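Local coordinates for ATPase associated with various cellular activities, AAA_5 (Staphylothermus marinus, PDB 6N0S), which is the N-terminal, EVE-like domain of McrB and probably binds nucleic acid in a restriction system whose AAA+ module, elsewhere in the full-length protein, probably hydrolyses ATP, at residues Ser40-Ile45 against Phe133-Ala138; Tyr47-Glu50 against Glu54-Ile57. One frame throughout, in Å; residues are numbered along the deposited sequence.

Contact 1: residues Ser40-Ile45 against Phe133-Ala138; sequences SEYRGI and FLFRLA
An aromatic cluster of Tyr-42, Phe-133 and Phe-135 joins helix 39-52 to strand 132-136. The CB of Tyr-42 does not point at the strand, but with CG anti to the backbone N (chi1 -180°) its ring is brought up against Phe-133. Phe-133 CB sits over one face of that ring, 3.7 Å from the centroid of the Tyr-42 ring, which meets the geometry of a CH-pi contact; the nearest ring atom to Phe-133 CB is Tyr-42 CE1, at 3.4 Å. The two rings lie almost parallel, planes 10° apart, but are slid so far that they barely overlap, and Phe-133 CG comes 3.6 Å from Tyr-42 CD1. In this EVE-like domain, of PUA-like architecture, strand 132-136 is the middle strand of a three-stranded antiparallel sheet, and the axes of segments 40-45 and 133-136 come within 10.8 Å. Phe-135, two residues on, meets Tyr-42 rim to rim instead, its plane turned by 54° and Phe-135 CZ 3.7 Å from Tyr-42 CE1. Ile-45 approaches the Phe-135 ring obliquely, with Ile-45 CG2 3.8 Å from Phe-135 CE2. The phenol OH of Tyr-42 is hydrogen-bonded to Glu-89, and Arg-46 makes a cation-pi contact with the tyrosine ring.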
loop_
_atom_site.group_PDB
_atom_site.type_symbol
_atom_site.label_atom_id
_atom_site.label_comp_id
_atom_site.label_asym_id
_atom_site.label_seq_id
_atom_site.Cartn_x
_atom_site.Cartn_y
_atom_site.Cartn_z
ATOM N N SER A 40 -0.239 13.431 4.549
ATOM C CA SER A 40 0.444 13.928 3.353
ATOM C C SER A 40 0.610 12.839 2.287
ATOM O O SER A 40 0.672 13.148 1.085
ATOM C CB SER A 40 1.800 14.523 3.723
ATOM O OG SER A 40 2.742 13.534 4.039
ATOM N N GLU A 41 0.719 11.576 2.705
ATOM C CA GLU A 41 0.796 10.452 1.759
ATOM C C GLU A 41 -0.518 10.267 1.023
ATOM O O GLU A 41 -0.557 10.203 -0.214
ATOM C CB GLU A 41 1.165 9.184 2.510
ATOM C CG GLU A 41 2.596 9.233 3.064
ATOM C CD GLU A 41 2.833 8.429 4.351
ATOM O OE1 GLU A 41 2.600 7.178 4.396
ATOM O OE2 GLU A 41 3.302 9.068 5.322
ATOM N N TYR A 42 -1.611 10.208 1.769
ATOM C CA TYR A 42 -2.927 10.202 1.154
ATOM C C TYR A 42 -3.121 11.400 0.236
ATOM O O TYR A 42 -3.595 11.261 -0.898
ATOM C CB TYR A 42 -3.979 10.193 2.255
ATOM C CG TYR A 42 -5.412 10.175 1.764
ATOM C CD1 TYR A 42 -5.803 9.323 0.757
ATOM C CD2 TYR A 42 -6.376 10.992 2.337
ATOM C CE1 TYR A 42 -7.120 9.281 0.320
ATOM C CE2 TYR A 42 -7.700 10.939 1.919
ATOM C CZ TYR A 42 -8.059 10.076 0.910
ATOM O OH TYR A 42 -9.363 10.019 0.478
ATOM N N ARG A 43 -2.802 12.607 0.720
ATOM C CA ARG A 43 -3.014 13.776 -0.120
ATOM C C ARG A 43 -2.156 13.686 -1.381
ATOM O O ARG A 43 -2.640 13.936 -2.492
ATOM C CB ARG A 43 -2.736 15.058 0.690
ATOM C CG ARG A 43 -3.295 16.364 0.109
ATOM C CD ARG A 43 -3.667 17.415 1.231
ATOM N NE ARG A 43 -2.663 17.398 2.276
ATOM C CZ ARG A 43 -2.887 17.229 3.570
ATOM N NH1 ARG A 43 -4.103 17.116 4.051
ATOM N NH2 ARG A 43 -1.859 17.179 4.393
ATOM N N GLY A 44 -0.893 13.281 -1.238
ATOM C CA GLY A 44 -0.024 13.140 -2.402
ATOM C C GLY A 44 -0.505 12.109 -3.407
ATOM O O GLY A 44 -0.474 12.338 -4.623
ATOM N N ILE A 45 -0.917 10.932 -2.935
ATOM C CA ILE A 45 -1.291 9.926 -3.914
ATOM C C ILE A 45 -2.624 10.291 -4.574
ATOM O O ILE A 45 -2.813 10.076 -5.778
ATOM C CB ILE A 45 -1.278 8.519 -3.272
ATOM C CG1 ILE A 45 -1.098 7.456 -4.364
ATOM C CG2 ILE A 45 -2.480 8.302 -2.461
ATOM C CD1 ILE A 45 -0.580 6.082 -3.809
ATOM N N PHE A 133 -9.046 5.920 4.498
ATOM C CA PHE A 133 -9.072 5.946 3.044
ATOM C C PHE A 133 -8.955 4.528 2.495
ATOM O O PHE A 133 -8.421 3.625 3.155
ATOM C CB PHE A 133 -7.955 6.846 2.465
ATOM C CG PHE A 133 -6.550 6.349 2.702
ATOM C CD1 PHE A 133 -5.960 5.438 1.844
ATOM C CD2 PHE A 133 -5.807 6.829 3.756
ATOM C CE1 PHE A 133 -4.651 5.013 2.052
ATOM C CE2 PHE A 133 -4.507 6.399 3.970
ATOM C CZ PHE A 133 -3.935 5.494 3.115
ATOM N N LEU A 134 -9.458 4.352 1.261
ATOM C CA LEU A 134 -9.425 3.077 0.562
ATOM C C LEU A 134 -9.279 3.310 -0.928
ATOM O O LEU A 134 -10.091 4.009 -1.526
ATOM C CB LEU A 134 -10.705 2.289 0.820
ATOM C CG LEU A 134 -10.892 0.958 0.092
ATOM C CD1 LEU A 134 -9.785 0.026 0.398
ATOM C CD2 LEU A 134 -12.201 0.388 0.537
ATOM N N PHE A 135 -8.282 2.684 -1.521
ATOM C CA PHE A 135 -8.134 2.617 -2.963
ATOM C C PHE A 135 -8.226 1.161 -3.393
ATOM O O PHE A 135 -7.562 0.286 -2.814
ATOM C CB PHE A 135 -6.793 3.202 -3.419
ATOM C CG PHE A 135 -6.655 4.679 -3.168
ATOM C CD1 PHE A 135 -7.330 5.595 -3.954
ATOM C CD2 PHE A 135 -5.859 5.148 -2.152
ATOM C CE1 PHE A 135 -7.197 6.948 -3.756
ATOM C CE2 PHE A 135 -5.739 6.507 -1.941
ATOM C CZ PHE A 135 -6.419 7.407 -2.757
ATOM N N ARG A 136 -9.019 0.897 -4.423
ATOM C CA ARG A 136 -9.063 -0.435 -5.021
ATOM C C ARG A 136 -8.006 -0.515 -6.119
ATOM O O ARG A 136 -8.006 0.311 -7.033
ATOM C CB ARG A 136 -10.459 -0.717 -5.574
ATOM C CG ARG A 136 -11.495 -0.962 -4.488
ATOM C CD ARG A 136 -12.893 -0.930 -5.042
ATOM N NE ARG A 136 -13.757 -1.900 -4.382
ATOM C CZ ARG A 136 -14.515 -1.640 -3.321
ATOM N NH1 ARG A 136 -14.529 -0.431 -2.780
ATOM N NH2 ARG A 136 -15.282 -2.599 -2.807
ATOM N N LEU A 137 -7.107 -1.498 -6.012
ATOM C CA LEU A 137 -6.078 -1.802 -6.991
ATOM C C LEU A 137 -6.569 -2.845 -7.997
ATOM O O LEU A 137 -7.577 -3.523 -7.790
ATOM C CB LEU A 137 -4.828 -2.349 -6.294
ATOM C CG LEU A 137 -4.248 -1.417 -5.220
ATOM C CD1 LEU A 137 -3.124 -2.112 -4.475
ATOM C CD2 LEU A 137 -3.775 -0.114 -5.847
ATOM N N ALA A 138 -5.763 -3.048 -9.039
ATOM C CA ALA A 138 -6.049 -4.012 -10.093
ATOM C C ALA A 138 -4.738 -4.529 -10.638
ATOM O O ALA A 138 -3.714 -3.847 -10.553
ATOM C CB ALA A 138 -6.834 -3.399 -11.248
#

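Contact 2: residues Tyr47-Glu50 against Glu54-Ile57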
loop_
_atom_site.group_PDB
_atom_site.type_symbol
_atom_site.label_atom_id
_atom_site.label_comp_id
_atom_site.label_asym_id
_atom_site.label_seq_id
_atom_site.Cartn_x
_atom_site.Cartn_y
_atom_site.Cartn_z
ATOM N N TYR A 47 -3.672 13.324 -5.243
ATOM C CA TYR A 47 -3.363 14.347 -6.234
ATOM C C TYR A 47 -2.604 13.751 -7.418
ATOM O O TYR A 47 -2.813 14.166 -8.570
ATOM C CB TYR A 47 -2.567 15.473 -5.573
ATOM C CG TYR A 47 -2.180 16.594 -6.507
ATOM C CD1 TYR A 47 -3.139 17.446 -7.044
ATOM C CD2 TYR A 47 -0.857 16.801 -6.855
ATOM C CE1 TYR A 47 -2.783 18.486 -7.908
ATOM C CE2 TYR A 47 -0.487 17.825 -7.710
ATOM C CZ TYR A 47 -1.456 18.668 -8.235
ATOM O OH TYR A 47 -1.071 19.672 -9.091
ATOM N N SER A 48 -1.746 12.761 -7.160
ATOM C CA SER A 48 -1.050 12.083 -8.244
ATOM C C SER A 48 -2.036 11.352 -9.147
ATOM O O SER A 48 -1.896 11.357 -10.376
ATOM C CB SER A 48 -0.025 11.089 -7.679
ATOM O OG SER A 48 1.031 11.739 -6.948
ATOM N N LEU A 49 -3.008 10.667 -8.551
ATOM C CA LEU A 49 -3.988 9.943 -9.348
ATOM C C LEU A 49 -4.759 10.896 -10.240
ATOM O O LEU A 49 -5.028 10.586 -11.409
ATOM C CB LEU A 49 -4.953 9.186 -8.443
ATOM C CG LEU A 49 -6.073 8.470 -9.179
ATOM C CD1 LEU A 49 -5.479 7.406 -10.055
ATOM C CD2 LEU A 49 -7.046 7.874 -8.218
ATOM N N GLU A 50 -5.131 12.059 -9.690
ATOM C CA GLU A 50 -5.893 13.051 -10.442
ATOM C C GLU A 50 -5.114 13.522 -11.659
ATOM O O GLU A 50 -5.664 13.624 -12.759
ATOM C CB GLU A 50 -6.246 14.233 -9.529
ATOM C CG GLU A 50 -7.223 15.265 -10.110
ATOM C CD GLU A 50 -6.934 16.719 -9.654
ATOM O OE1 GLU A 50 -6.841 17.625 -10.522
ATOM O OE2 GLU A 50 -6.797 16.948 -8.430
ATOM N N GLU A 54 -3.643 6.986 -13.880
ATOM C CA GLU A 54 -3.316 5.631 -13.460
ATOM C C GLU A 54 -1.939 5.643 -12.805
ATOM O O GLU A 54 -1.002 6.235 -13.341
ATOM C CB GLU A 54 -3.361 4.697 -14.671
ATOM C CG GLU A 54 -2.964 3.279 -14.370
ATOM C CD GLU A 54 -3.190 2.299 -15.535
ATOM O OE1 GLU A 54 -4.219 2.401 -16.244
ATOM O OE2 GLU A 54 -2.325 1.414 -15.730
ATOM N N LEU A 55 -1.815 5.047 -11.628
ATOM C CA LEU A 55 -0.528 4.964 -10.950
ATOM C C LEU A 55 -0.042 3.522 -10.919
ATOM O O LEU A 55 -0.842 2.578 -10.922
ATOM C CB LEU A 55 -0.618 5.509 -9.509
ATOM C CG LEU A 55 -1.255 6.861 -9.238
ATOM C CD1 LEU A 55 -1.327 7.097 -7.756
ATOM C CD2 LEU A 55 -0.453 7.982 -9.903
ATOM N N LYS A 56 1.278 3.355 -10.910
ATOM C CA LYS A 56 1.892 2.048 -10.712
ATOM C C LYS A 56 2.381 1.915 -9.264
ATOM O O LYS A 56 3.130 2.772 -8.771
ATOM C CB LYS A 56 3.071 1.841 -11.666
ATOM C CG LYS A 56 2.797 2.126 -13.113
ATOM C CD LYS A 56 2.090 0.998 -13.818
ATOM C CE LYS A 56 0.862 1.501 -14.604
ATOM N NZ LYS A 56 1.183 2.482 -15.671
ATOM N N ILE A 57 1.976 0.839 -8.591
ATOM C CA ILE A 57 2.287 0.611 -7.185
ATOM C C ILE A 57 3.203 -0.590 -7.077
ATOM O O ILE A 57 2.857 -1.697 -7.518
ATOM C CB ILE A 57 1.012 0.388 -6.358
ATOM C CG1 ILE A 57 -0.006 1.493 -6.614
ATOM C CG2 ILE A 57 1.346 0.252 -4.862
ATOM C CD1 ILE A 57 0.393 2.854 -6.228
#
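Glu-54 opens the strand side of a helix-turn-strand connection, where helix 39-52 gives way almost at once to strand 54-61. Its CA is 6.0 Å from that of Leu-49, the nearest CA pair between the two segments, yet its CB points away from the helix; what Leu-49 meets is the backbone, with Leu-49 CD1 4.3 Å from Glu-54 N. The carboxylate turns instead along its own strand, where Glu-54 OE2 and Lys-56 NZ form a long salt bridge of 3.7 Å. Leu-55 carries the apolar contact. Its CB points toward the helix, and CG lies anti to the carbonyl carbon (chi1 -50°), a setting that presents both methyls to the Ser-48/Leu-49 backbone. Leu-55 CD2 lies 3.7 Å from Ser-48 O and 3.8 Å from Ser-48 CB, while Leu-55 CD1 is 4.2 Å from Leu-49 CB. These separations are those of van der Waals packing against a turn of helix. Replacing Leu-55 with an alanine would probably leave a gap beside Ser-48 and Leu-49 and take away the apolar contact between these two segments. The hydroxyl of Ser-48 takes no part in that packing: Ser-48 OG is hydrogen-bonded to Gly-44 O, one turn back, and to Ser-10 N. Lys-56 pairs through its backbone with Trp-13 of strand 12-17 and with Lys-11 just before it; Leu-55 and Ile-57 pair with Leu-79 and Ser-77 of strand 72-80. Strand 54-61 thus runs between strands 72-80 and 12-17 in the five-stranded mixed sheet, with helix 39-52 packed on the Leu-55 and Ile-57 side through Ile-45.

In the fold
Helix 39-52 serves both contacts, meeting the three-stranded sheet in contact 1 and the five-stranded sheet in contact 2. Contact 1 is the more central, its centre about 8 Å from the centre of the chain against about 12 Å for that of contact 2, and all four touching residues are buried; in contact 2 Glu-54 is partly exposed. The chemistry follows: mainly ring against ring, with one isoleucine methyl, between elements distant in sequence, then aliphatic methyls against helix backbone across a short turn, beside a charged pair on the strand. Ile-45 bridges them, its CG1 3.4 Å from Leu-55 CD1, and Leu-137 CD2 lies 4.2 Å from Ile-57 CG1, so the two patches are continuous.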